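Local coordinates for protein fimbrial subunit CupB6 (Pseudomonas aeruginosa, PDB 5CYL) that probably acts as the adhesive tip subunit of a chaperone-usher pilus, helping the bacterium attach to surfaces during biofilm formation, at residues C10-G15 with L43-K48; P105-K110 with S168-P173; N233-E238 with A319-G324; S246-L251 with M305-D310. All coordinates share one frame; numbering follows the deposited sequence.

Interaction 1: residues C10-G15 with L43-K48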
loop_
_atom_site.group_PDB
_atom_site.type_symbol
_atom_site.label_atom_id
_atom_site.label_comp_id
_atom_site.label_asym_id
_atom_site.label_seq_id
_atom_site.Cartn_x
_atom_site.Cartn_y
_atom_site.Cartn_z
ATOM N N CYS A 10 -8.925 -34.643 18.769
ATOM C CA CYS A 10 -8.407 -33.285 18.816
ATOM C C CYS A 10 -9.193 -32.336 17.966
ATOM O O CYS A 10 -9.715 -32.723 16.932
ATOM C CB CYS A 10 -6.978 -33.257 18.354
ATOM S SG CYS A 10 -5.860 -33.757 19.681
ATOM N N SER A 11 -9.317 -31.099 18.415
ATOM C CA SER A 11 -9.905 -30.060 17.594
ATOM C C SER A 11 -9.280 -28.713 17.964
ATOM O O SER A 11 -8.874 -28.473 19.127
ATOM C CB SER A 11 -11.424 -30.017 17.757
ATOM O OG SER A 11 -11.776 -29.212 18.852
ATOM N N PHE A 12 -9.222 -27.817 16.996
ATOM C CA PHE A 12 -8.623 -26.505 17.220
ATOM C C PHE A 12 -9.731 -25.489 17.204
ATOM O O PHE A 12 -10.564 -25.555 16.309
ATOM C CB PHE A 12 -7.665 -26.206 16.102
ATOM C CG PHE A 12 -6.300 -26.775 16.286
ATOM C CD1 PHE A 12 -5.394 -26.153 17.138
ATOM C CD2 PHE A 12 -5.867 -27.852 15.514
ATOM C CE1 PHE A 12 -4.096 -26.655 17.280
ATOM C CE2 PHE A 12 -4.578 -28.355 15.633
ATOM C CZ PHE A 12 -3.683 -27.752 16.519
ATOM N N ASP A 13 -9.779 -24.564 18.160
ATOM C CA ASP A 13 -10.857 -23.560 18.166
ATOM C C ASP A 13 -10.371 -22.171 18.484
ATOM O O ASP A 13 -9.425 -22.004 19.234
ATOM C CB ASP A 13 -11.963 -23.956 19.139
ATOM C CG ASP A 13 -12.712 -25.228 18.707
ATOM O OD1 ASP A 13 -13.406 -25.230 17.673
ATOM O OD2 ASP A 13 -12.632 -26.233 19.434
ATOM N N ASN A 14 -11.046 -21.177 17.917
ATOM C CA ASN A 14 -10.628 -19.763 18.007
ATOM C C ASN A 14 -10.730 -19.193 19.401
ATOM O O ASN A 14 -11.689 -19.487 20.112
ATOM C CB ASN A 14 -11.483 -18.901 17.086
ATOM C CG ASN A 14 -11.202 -19.138 15.607
ATOM O OD1 ASN A 14 -10.170 -19.694 15.215
ATOM N ND2 ASN A 14 -12.115 -18.678 14.766
ATOM N N GLY A 15 -9.734 -18.396 19.776
ATOM C CA GLY A 15 -9.737 -17.702 21.066
ATOM C C GLY A 15 -10.271 -16.297 20.875
ATOM O O GLY A 15 -11.015 -16.050 19.925
ATOM N N LEU A 43 -4.938 -20.196 19.829
ATOM C CA LEU A 43 -5.977 -21.205 19.542
ATOM C C LEU A 43 -6.215 -22.125 20.750
ATOM O O LEU A 43 -5.265 -22.462 21.453
ATOM C CB LEU A 43 -5.570 -22.050 18.342
ATOM C CG LEU A 43 -5.471 -21.330 17.000
ATOM C CD1 LEU A 43 -5.224 -22.347 15.898
ATOM C CD2 LEU A 43 -6.714 -20.465 16.741
ATOM N N PHE A 44 -7.459 -22.506 21.010
ATOM C CA PHE A 44 -7.732 -23.556 21.997
ATOM C C PHE A 44 -7.558 -24.934 21.367
ATOM O O PHE A 44 -8.150 -25.240 20.304
ATOM C CB PHE A 44 -9.143 -23.424 22.525
ATOM C CG PHE A 44 -9.338 -22.282 23.461
ATOM C CD1 PHE A 44 -8.599 -22.190 24.631
ATOM C CD2 PHE A 44 -10.321 -21.322 23.211
ATOM C CE1 PHE A 44 -8.825 -21.142 25.520
ATOM C CE2 PHE A 44 -10.545 -20.263 24.090
ATOM C CZ PHE A 44 -9.785 -20.172 25.245
ATOM N N LEU A 45 -6.760 -25.766 22.010
ATOM C CA LEU A 45 -6.670 -27.156 21.596
ATOM C C LEU A 45 -7.476 -28.076 22.551
ATOM O O LEU A 45 -7.181 -28.177 23.722
ATOM C CB LEU A 45 -5.219 -27.578 21.461
ATOM C CG LEU A 45 -4.929 -28.968 20.881
ATOM C CD1 LEU A 45 -5.806 -29.351 19.689
ATOM C CD2 LEU A 45 -3.447 -29.055 20.507
ATOM N N ASN A 46 -8.504 -28.729 22.023
ATOM C CA ASN A 46 -9.372 -29.591 22.821
ATOM C C ASN A 46 -9.299 -31.046 22.407
ATOM O O ASN A 46 -9.247 -31.396 21.219
ATOM C CB ASN A 46 -10.792 -29.055 22.776
ATOM C CG ASN A 46 -10.862 -27.622 23.247
ATOM O OD1 ASN A 46 -10.152 -27.250 24.154
ATOM N ND2 ASN A 46 -11.691 -26.803 22.599
ATOM N N TYR A 47 -9.258 -31.885 23.427
ATOM C CA TYR A 47 -9.140 -33.324 23.232
ATOM C C TYR A 47 -9.767 -33.958 24.433
ATOM O O TYR A 47 -9.907 -33.321 25.468
ATOM C CB TYR A 47 -7.676 -33.724 23.142
ATOM C CG TYR A 47 -6.901 -33.362 24.396
ATOM C CD1 TYR A 47 -6.653 -32.041 24.714
ATOM C CD2 TYR A 47 -6.405 -34.334 25.246
ATOM C CE1 TYR A 47 -5.936 -31.686 25.850
ATOM C CE2 TYR A 47 -5.692 -33.995 26.385
ATOM C CZ TYR A 47 -5.462 -32.670 26.681
ATOM O OH TYR A 47 -4.748 -32.314 27.790
ATOM N N LYS A 48 -10.156 -35.210 24.296
ATOM C CA LYS A 48 -10.741 -35.918 25.446
ATOM C C LYS A 48 -9.686 -36.808 26.022
ATOM O O LYS A 48 -9.058 -37.535 25.226
ATOM C CB LYS A 48 -11.934 -36.761 25.059
#
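L45 packs against one face of the F12 ring, its CD1 methyl almost over the ring centre at 4.0 Å from the centroid and only 9° off the normal, a CH-pi contact. With CG anti to the backbone N (chi1 -173°), a further turn at chi2 aims CD1 at the ring. L43 meets the same ring differently, its side chain at about a right angle to that of F12, with L43 CD1 4.0 Å from F12 CD1. The ring of Y186 lies nearly parallel to that of F12, and A156 of strand 151-160 touches both F12 and L45. On the other face of the sheet, S11, D13, F44 and N46 line up. The D13 carboxylate and N46 amide planes are 32° apart, and N46 ND2 reaches D13 OD2 in a weak bond of 3.4 Å. The backbones are antiparallel: S11 and N46 form one hydrogen-bonded pair and D13 and F44 another, with D13 O accepting from F44 N at 2.7 Å. C10 SG, in the disulfide to C182, packs against Y47 CB at 3.9 Å. Strands 6-22 and 35-50 are thus joined by main-chain bonds, with an apolar inner face and a more polar outer one, as expected of a beta-sandwich wall.

Interaction 2: residues P105-K110 with S168-P173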
loop_
_atom_site.group_PDB
_atom_site.type_symbol
_atom_site.label_atom_id
_atom_site.label_comp_id
_atom_site.label_asym_id
_atom_site.label_seq_id
_atom_site.Cartn_x
_atom_site.Cartn_y
_atom_site.Cartn_z
ATOM N N PRO A 105 5.074 -32.224 8.045
ATOM C CA PRO A 105 5.031 -31.311 9.186
ATOM C C PRO A 105 6.255 -31.417 10.100
ATOM O O PRO A 105 6.986 -32.429 10.102
ATOM C CB PRO A 105 3.790 -31.754 9.941
ATOM C CG PRO A 105 3.666 -33.205 9.613
ATOM C CD PRO A 105 4.069 -33.295 8.174
ATOM N N HIS A 106 6.474 -30.361 10.871
ATOM C CA HIS A 106 7.627 -30.271 11.790
ATOM C C HIS A 106 7.158 -30.079 13.208
ATOM O O HIS A 106 6.118 -29.450 13.441
ATOM C CB HIS A 106 8.531 -29.108 11.409
ATOM C CG HIS A 106 9.486 -29.421 10.299
ATOM N ND1 HIS A 106 10.800 -28.998 10.305
ATOM C CD2 HIS A 106 9.331 -30.147 9.168
ATOM C CE1 HIS A 106 11.401 -29.425 9.208
ATOM N NE2 HIS A 106 10.537 -30.135 8.509
ATOM N N ALA A 107 7.905 -30.620 14.154
ATOM C CA ALA A 107 7.484 -30.554 15.540
ATOM C C ALA A 107 7.941 -29.237 16.149
ATOM O O ALA A 107 9.132 -29.006 16.290
ATOM C CB ALA A 107 8.039 -31.740 16.299
ATOM N N LEU A 108 6.974 -28.397 16.507
ATOM C CA LEU A 108 7.294 -27.037 16.944
ATOM C C LEU A 108 7.049 -26.765 18.398
ATOM O O LEU A 108 7.587 -25.807 18.940
ATOM C CB LEU A 108 6.558 -25.998 16.106
ATOM C CG LEU A 108 6.805 -26.217 14.612
ATOM C CD1 LEU A 108 5.849 -25.352 13.805
ATOM C CD2 LEU A 108 8.270 -26.037 14.215
ATOM N N ASP A 109 6.206 -27.584 19.013
ATOM C CA ASP A 109 5.869 -27.461 20.425
ATOM C C ASP A 109 5.327 -28.793 20.912
ATOM O O ASP A 109 4.919 -29.638 20.122
ATOM C CB ASP A 109 4.861 -26.336 20.634
ATOM C CG ASP A 109 5.053 -25.609 21.939
ATOM O OD1 ASP A 109 6.030 -25.918 22.675
ATOM O OD2 ASP A 109 4.214 -24.727 22.258
ATOM N N LYS A 110 5.358 -28.979 22.218
ATOM C CA LYS A 110 4.675 -30.103 22.870
ATOM C C LYS A 110 3.878 -29.576 24.041
ATOM O O LYS A 110 4.151 -28.496 24.540
ATOM C CB LYS A 110 5.655 -31.187 23.281
ATOM C CG LYS A 110 7.087 -30.722 23.395
ATOM C CD LYS A 110 8.082 -31.867 23.630
ATOM C CE LYS A 110 7.860 -33.044 22.694
ATOM N NZ LYS A 110 8.944 -34.071 22.746
ATOM N N SER A 168 12.393 -31.222 14.728
ATOM C CA SER A 168 12.555 -32.294 13.776
ATOM C C SER A 168 11.252 -32.475 12.948
ATOM O O SER A 168 10.146 -32.045 13.337
ATOM C CB SER A 168 12.914 -33.570 14.565
ATOM O OG SER A 168 13.730 -34.450 13.818
ATOM N N VAL A 169 11.362 -33.185 11.833
ATOM C CA VAL A 169 10.159 -33.719 11.196
ATOM C C VAL A 169 9.282 -34.484 12.209
ATOM O O VAL A 169 9.786 -35.261 13.006
ATOM C CB VAL A 169 10.492 -34.663 10.049
ATOM C CG1 VAL A 169 9.265 -34.845 9.169
ATOM C CG2 VAL A 169 11.646 -34.086 9.252
ATOM N N LEU A 170 7.977 -34.233 12.178
ATOM C CA LEU A 170 7.046 -34.835 13.139
ATOM C C LEU A 170 6.473 -36.053 12.496
ATOM O O LEU A 170 5.729 -35.933 11.525
ATOM C CB LEU A 170 5.900 -33.896 13.512
ATOM C CG LEU A 170 4.757 -34.563 14.240
ATOM C CD1 LEU A 170 5.245 -35.096 15.576
ATOM C CD2 LEU A 170 3.628 -33.574 14.489
ATOM N N ALA A 171 6.842 -37.224 13.016
ATOM C CA ALA A 171 6.340 -38.514 12.496
ATOM C C ALA A 171 4.899 -38.688 12.954
ATOM O O ALA A 171 4.582 -38.452 14.111
ATOM C CB ALA A 171 7.187 -39.657 12.968
ATOM N N VAL A 172 4.004 -39.038 12.036
ATOM C CA VAL A 172 2.605 -39.251 12.404
ATOM C C VAL A 172 2.369 -40.746 12.316
ATOM O O VAL A 172 2.495 -41.312 11.242
ATOM C CB VAL A 172 1.585 -38.502 11.517
ATOM C CG1 VAL A 172 0.183 -38.765 12.039
ATOM C CG2 VAL A 172 1.848 -37.005 11.522
ATOM N N PRO A 173 2.030 -41.394 13.442
ATOM C CA PRO A 173 1.876 -42.847 13.394
ATOM C C PRO A 173 0.781 -43.327 12.455
ATOM O O PRO A 173 -0.265 -42.671 12.331
ATOM C CB PRO A 173 1.524 -43.202 14.842
ATOM C CG PRO A 173 2.203 -42.155 15.645
ATOM C CD PRO A 173 2.032 -40.901 14.832
#
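The imidazole of H106 overlaps the main chain of V169, whose CA sits 4.2 Å above one ring face, shifted toward the rim. CG of H106 is anti to its carbonyl carbon (chi1 -82°), which turns the ring beside the 168-173 backbone. V169 CG2 comes to 4.2 Å from H106 NE2, but the polar partner of that nitrogen is D102 OD2, a bond that would restrain the rotation of the ring. The other branch of V169, CG1, rests 3.4 Å from P105 O. This oxygen also accepts L170 N at 2.9 Å, in a bond almost straight at hydrogen although the donor is tilted from the carbonyl plane. A107 N completes the pairing, reaching S168 O at 2.8 Å nearly along the C=O axis. Through this single bridge of H106 with V169, the loop after strand 151-160 touches down at the start of 106-112, one of the two outermost strands of a four-stranded antiparallel sheet. Farther along that strand L108 and D109 both face I60 in a classic beta bulge. On the inner side A107 CB and L170 CB touch at 4.1 Å. V59 of strand 56-65 contacts both of these side chains, while P105 and L170 reach W155 and V157, respectively, on strand 151-160.

Interaction 3: residues N233-E238 with A319-G324; sequences NDTSTE and AYIRIG
R322 starts its side chain beside D234, with CB 3.9 Å from the D234 carbonyl oxygen that also accepts R322 N at 3.0 Å. From there CG stands anti to the backbone N (chi1 178°) and the chain runs extended to NE, which takes the guanidinium away from the 233-238 segment; the side chain also touches F283, V232 and L329. At the tip, NE and NH2 both donate to G324 O, NE at 3.0 Å, a side-on grip with the acceptor lying in the guanidinium plane. NH1 turns to F229 O, and the long ion pair of NH2 with E326 is weak. The 233-238 segment leads into strand 239-245, which pairs antiparallel with strand 311-322 in the mixed sheet of the fimbrial-family domain, and it already follows the edge of strand 311-322 before regular pairing begins. N233 N reaches R322 O at 2.9 Å, and T235 and I321 are bridged. S236 supplies two further bonds: its N donates to Y320 O, and its OG accepts Y320 N at 2.9 Å, a side-chain oxygen standing in for a backbone carbonyl. OG also lies 3.6 Å from A319 CB. T235 CG2 packs obliquely against CG1 of I321 at 3.5 Å. The Y320 ring leads away from the segment toward L221 and V224, its hydroxyl bonded to A334 O.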
loop_
_atom_site.group_PDB
_atom_site.type_symbol
_atom_site.label_atom_id
_atom_site.label_comp_id
_atom_site.label_asym_id
_atom_site.label_seq_id
_atom_site.Cartn_x
_atom_site.Cartn_y
_atom_site.Cartn_z
ATOM N N ASN A 233 6.290 34.816 -30.086
ATOM C CA ASN A 233 6.951 33.832 -29.234
ATOM C C ASN A 233 7.749 34.448 -28.114
ATOM O O ASN A 233 8.471 33.764 -27.419
ATOM C CB ASN A 233 7.875 32.936 -30.043
ATOM C CG ASN A 233 7.148 31.874 -30.810
ATOM O OD1 ASN A 233 5.982 31.616 -30.600
ATOM N ND2 ASN A 233 7.853 31.253 -31.716
ATOM N N ASP A 234 7.623 35.751 -27.960
ATOM C CA ASP A 234 8.340 36.492 -26.945
ATOM C C ASP A 234 7.515 36.480 -25.693
ATOM O O ASP A 234 6.315 36.383 -25.749
ATOM C CB ASP A 234 8.572 37.925 -27.412
ATOM C CG ASP A 234 9.791 38.061 -28.265
ATOM O OD1 ASP A 234 10.358 37.032 -28.658
ATOM O OD2 ASP A 234 10.190 39.194 -28.548
ATOM N N THR A 235 8.159 36.558 -24.550
ATOM C CA THR A 235 7.414 36.381 -23.325
ATOM C C THR A 235 7.766 37.393 -22.268
ATOM O O THR A 235 8.850 37.961 -22.299
ATOM C CB THR A 235 7.653 35.004 -22.724
ATOM O OG1 THR A 235 9.058 34.805 -22.542
ATOM C CG2 THR A 235 7.072 33.863 -23.594
ATOM N N SER A 236 6.849 37.585 -21.319
ATOM C CA SER A 236 7.028 38.552 -20.246
ATOM C C SER A 236 7.962 37.969 -19.187
ATOM O O SER A 236 8.420 36.860 -19.350
ATOM C CB SER A 236 5.681 38.968 -19.669
ATOM O OG SER A 236 5.059 37.961 -18.894
ATOM N N THR A 237 8.306 38.720 -18.142
ATOM C CA THR A 237 9.112 38.156 -17.060
ATOM C C THR A 237 8.293 37.117 -16.272
ATOM O O THR A 237 7.089 37.356 -16.030
ATOM C CB THR A 237 9.614 39.267 -16.163
ATOM O OG1 THR A 237 10.365 40.195 -16.957
ATOM C CG2 THR A 237 10.499 38.701 -15.090
ATOM N N GLU A 238 8.930 35.964 -15.971
ATOM C CA GLU A 238 8.306 34.780 -15.314
ATOM C C GLU A 238 7.880 35.056 -13.917
ATOM O O GLU A 238 8.614 35.706 -13.205
ATOM C CB GLU A 238 9.285 33.640 -15.179
ATOM C CG GLU A 238 9.242 32.738 -16.369
ATOM C CD GLU A 238 10.247 31.609 -16.332
ATOM O OE1 GLU A 238 11.193 31.620 -15.510
ATOM O OE2 GLU A 238 10.065 30.679 -17.139
ATOM N N ALA A 319 4.173 33.170 -17.543
ATOM C CA ALA A 319 4.441 34.420 -18.248
ATOM C C ALA A 319 3.478 34.605 -19.394
ATOM O O ALA A 319 2.809 33.659 -19.830
ATOM C CB ALA A 319 5.872 34.494 -18.743
ATOM N N TYR A 320 3.357 35.847 -19.839
ATOM C CA TYR A 320 2.641 36.156 -21.078
ATOM C C TYR A 320 3.467 35.736 -22.297
ATOM O O TYR A 320 4.695 35.861 -22.308
ATOM C CB TYR A 320 2.358 37.646 -21.132
ATOM C CG TYR A 320 1.232 38.032 -20.223
ATOM C CD1 TYR A 320 -0.051 37.505 -20.426
ATOM C CD2 TYR A 320 1.426 38.907 -19.174
ATOM C CE1 TYR A 320 -1.109 37.843 -19.603
ATOM C CE2 TYR A 320 0.381 39.246 -18.320
ATOM C CZ TYR A 320 -0.877 38.714 -18.532
ATOM O OH TYR A 320 -1.953 39.081 -17.725
ATOM N N ILE A 321 2.798 35.242 -23.323
ATOM C CA ILE A 321 3.485 34.935 -24.580
ATOM C C ILE A 321 2.772 35.627 -25.715
ATOM O O ILE A 321 1.535 35.715 -25.715
ATOM C CB ILE A 321 3.548 33.424 -24.841
ATOM C CG1 ILE A 321 4.577 33.114 -25.930
ATOM C CG2 ILE A 321 2.162 32.885 -25.163
ATOM C CD1 ILE A 321 4.751 31.644 -26.240
ATOM N N ARG A 322 3.519 36.123 -26.680
ATOM C CA ARG A 322 2.876 36.750 -27.823
ATOM C C ARG A 322 2.540 35.766 -28.936
ATOM O O ARG A 322 3.429 35.152 -29.529
ATOM C CB ARG A 322 3.772 37.828 -28.359
ATOM C CG ARG A 322 3.208 38.510 -29.584
ATOM C CD ARG A 322 4.308 39.178 -30.366
ATOM N NE ARG A 322 3.885 39.489 -31.710
ATOM C CZ ARG A 322 4.523 40.330 -32.505
ATOM N NH1 ARG A 322 5.639 40.937 -32.093
ATOM N NH2 ARG A 322 4.053 40.549 -33.722
ATOM N N ILE A 323 1.265 35.632 -29.247
ATOM C CA ILE A 323 0.916 34.720 -30.337
ATOM C C ILE A 323 0.493 35.402 -31.638
ATOM O O ILE A 323 0.628 34.766 -32.667
ATOM C CB ILE A 323 -0.115 33.662 -29.938
ATOM C CG1 ILE A 323 -1.426 34.399 -29.678
ATOM C CG2 ILE A 323 0.438 32.828 -28.779
ATOM C CD1 ILE A 323 -2.516 33.654 -28.945
ATOM N N GLY A 324 0.035 36.659 -31.614
ATOM C CA GLY A 324 -0.423 37.317 -32.849
ATOM C C GLY A 324 0.643 37.876 -33.795
ATOM O O GLY A 324 1.735 38.273 -33.407
#

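Interaction 4: residues S246-L251 with M305-D310; sequences SECAAL and MRRVGD
C248 N donates to D310 O at 2.7 Å, the one backbone bond across the contact, with the donor in the carbonyl plane. The amide of E247 also comes near this oxygen, but at an angle too poor for a bond, so C248 is the one held to it.

The remaining polar contacts belong to the guanidinium of R307 and are weak across the segments. NH1 reaches A249 O at 3.1 Å and A250 O at 3.3 Å, while its strongest partner is A252 O just beyond the segment, so NH1 faces three carbonyls of the loop, the first two weakly. NH2 is directed back to G309 O in its own segment, again weakly. The chain achieves this reach by bending, at chi2 (-70°) and chi3, so that the group folds over toward the loop rather than extending outward. Several carbonyl oxygens near a positive charge probably make a favourable electrostatic setting.

The one van der Waals contact with a flat group is that of C248 CB, over a face of the R307 guanidinium, 3.6 Å above its plane and offset toward the rim. Covalent bonding contributes through C248 SG, joined to C209 in a disulfide, which ties the loop to the chain preceding strand 215-225.

In the fold, G309 and D310 have the backbone angles of a type II' turn connecting strands 299-308 and 311-322, antiparallel neighbours in the mixed sheet. The loop 246-251, between strands 239-245 and 255-260, leans on this hairpin end, and A312 of strand 311-322 touches both C248 and R307.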
loop_
_atom_site.group_PDB
_atom_site.type_symbol
_atom_site.label_atom_id
_atom_site.label_comp_id
_atom_site.label_asym_id
_atom_site.label_seq_id
_atom_site.Cartn_x
_atom_site.Cartn_y
_atom_site.Cartn_z
ATOM N N SER A 246 -0.554 18.546 1.193
ATOM C CA SER A 246 0.132 18.192 2.459
ATOM C C SER A 246 -0.582 17.096 3.196
ATOM O O SER A 246 -1.689 16.705 2.838
ATOM C CB SER A 246 0.340 19.416 3.334
ATOM O OG SER A 246 -0.909 20.082 3.423
ATOM N N GLU A 247 0.096 16.572 4.202
ATOM C CA GLU A 247 -0.404 15.425 4.959
ATOM C C GLU A 247 -0.505 14.170 4.075
ATOM O O GLU A 247 -1.397 13.363 4.225
ATOM C CB GLU A 247 -1.751 15.744 5.608
ATOM C CG GLU A 247 -1.675 16.821 6.666
ATOM C CD GLU A 247 -2.993 17.054 7.379
ATOM O OE1 GLU A 247 -3.972 16.311 7.135
ATOM O OE2 GLU A 247 -3.052 18.005 8.183
ATOM N N CYS A 248 0.445 14.035 3.176
ATOM C CA CYS A 248 0.512 12.905 2.264
ATOM C C CYS A 248 0.933 11.643 2.974
ATOM O O CYS A 248 1.860 11.649 3.772
ATOM C CB CYS A 248 1.566 13.186 1.195
ATOM S SG CYS A 248 1.044 14.464 0.031
ATOM N N ALA A 249 0.300 10.536 2.626
ATOM C CA ALA A 249 0.746 9.196 3.091
ATOM C C ALA A 249 2.130 8.887 2.556
ATOM O O ALA A 249 2.449 9.340 1.470
ATOM C CB ALA A 249 -0.238 8.123 2.630
ATOM N N ALA A 250 2.937 8.111 3.279
ATOM C CA ALA A 250 4.353 7.938 2.872
ATOM C C ALA A 250 4.526 7.535 1.410
ATOM O O ALA A 250 5.426 8.015 0.747
ATOM C CB ALA A 250 5.079 6.962 3.782
ATOM N N LEU A 251 3.657 6.651 0.940
ATOM C CA LEU A 251 3.749 6.044 -0.394
ATOM C C LEU A 251 2.836 6.672 -1.433
ATOM O O LEU A 251 2.734 6.170 -2.541
ATOM C CB LEU A 251 3.385 4.572 -0.282
ATOM C CG LEU A 251 4.527 3.585 -0.318
ATOM C CD1 LEU A 251 5.733 4.045 0.458
ATOM C CD2 LEU A 251 4.004 2.265 0.220
ATOM N N MET A 305 4.035 14.582 -9.441
ATOM C CA MET A 305 4.450 15.592 -8.480
ATOM C C MET A 305 5.651 15.141 -7.676
ATOM O O MET A 305 5.834 13.962 -7.439
ATOM C CB MET A 305 3.294 15.954 -7.555
ATOM C CG MET A 305 2.128 16.538 -8.280
ATOM S SD MET A 305 0.688 16.768 -7.257
ATOM C CE MET A 305 1.203 18.129 -6.195
ATOM N N ARG A 306 6.435 16.120 -7.242
ATOM C CA ARG A 306 7.591 15.853 -6.426
ATOM C C ARG A 306 7.149 15.557 -4.968
ATOM O O ARG A 306 6.183 16.182 -4.464
ATOM C CB ARG A 306 8.528 17.024 -6.481
ATOM C CG ARG A 306 9.580 16.990 -5.388
ATOM C CD ARG A 306 10.542 18.152 -5.511
ATOM N NE ARG A 306 9.849 19.433 -5.442
ATOM C CZ ARG A 306 10.418 20.594 -5.736
ATOM N NH1 ARG A 306 9.714 21.694 -5.632
ATOM N NH2 ARG A 306 11.670 20.660 -6.171
ATOM N N ARG A 307 7.824 14.606 -4.323
ATOM C CA ARG A 307 7.519 14.279 -2.935
ATOM C C ARG A 307 8.607 14.779 -2.030
ATOM O O ARG A 307 9.762 14.440 -2.225
ATOM C CB ARG A 307 7.318 12.805 -2.741
ATOM C CG ARG A 307 6.001 12.296 -3.305
ATOM C CD ARG A 307 4.741 12.745 -2.548
ATOM N NE ARG A 307 5.012 13.039 -1.138
ATOM C CZ ARG A 307 4.859 12.209 -0.115
ATOM N NH1 ARG A 307 4.418 10.986 -0.332
ATOM N NH2 ARG A 307 5.129 12.586 1.140
ATOM N N VAL A 308 8.268 15.636 -1.074
ATOM C CA VAL A 308 9.237 16.122 -0.080
ATOM C C VAL A 308 8.592 16.094 1.309
ATOM O O VAL A 308 7.535 16.685 1.512
ATOM C CB VAL A 308 9.718 17.544 -0.368
ATOM C CG1 VAL A 308 11.158 17.661 0.076
ATOM C CG2 VAL A 308 9.601 17.900 -1.833
ATOM N N GLY A 309 9.186 15.361 2.258
ATOM C CA GLY A 309 8.550 15.144 3.565
ATOM C C GLY A 309 7.131 14.613 3.424
ATOM O O GLY A 309 6.896 13.709 2.675
ATOM N N ASP A 310 6.196 15.254 4.101
ATOM C CA ASP A 310 4.798 14.872 4.076
ATOM C C ASP A 310 3.967 15.550 2.996
ATOM O O ASP A 310 2.764 15.341 2.929
ATOM C CB ASP A 310 4.171 15.167 5.449
ATOM C CG ASP A 310 4.716 14.276 6.535
ATOM O OD1 ASP A 310 5.322 13.224 6.192
ATOM O OD2 ASP A 310 4.555 14.651 7.718
#

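Overall arrangement
The four contacts fall into two groups along an elongated chain. Interactions 1 and 2 come first in sequence, in the N-terminal half, with centres about 18 Å apart and no direct touch; interaction 1 lies in the six-stranded sheet and interaction 2 at the edge of the four-stranded one, whose strand 151-160 is touched by side chains of both. Interactions 3 and 4 belong to the fimbrial-family domain, share one mixed beta-sheet through the successive neighbours 299-308 and 311-322, and have centres about 33 Å apart, interaction 4 nested within the chain loop closed by interaction 3. Interactions 2 and 3 are about 79 Å apart between centres, on opposite sides of the chain's centre, consistent with a two-domain tip adhesin.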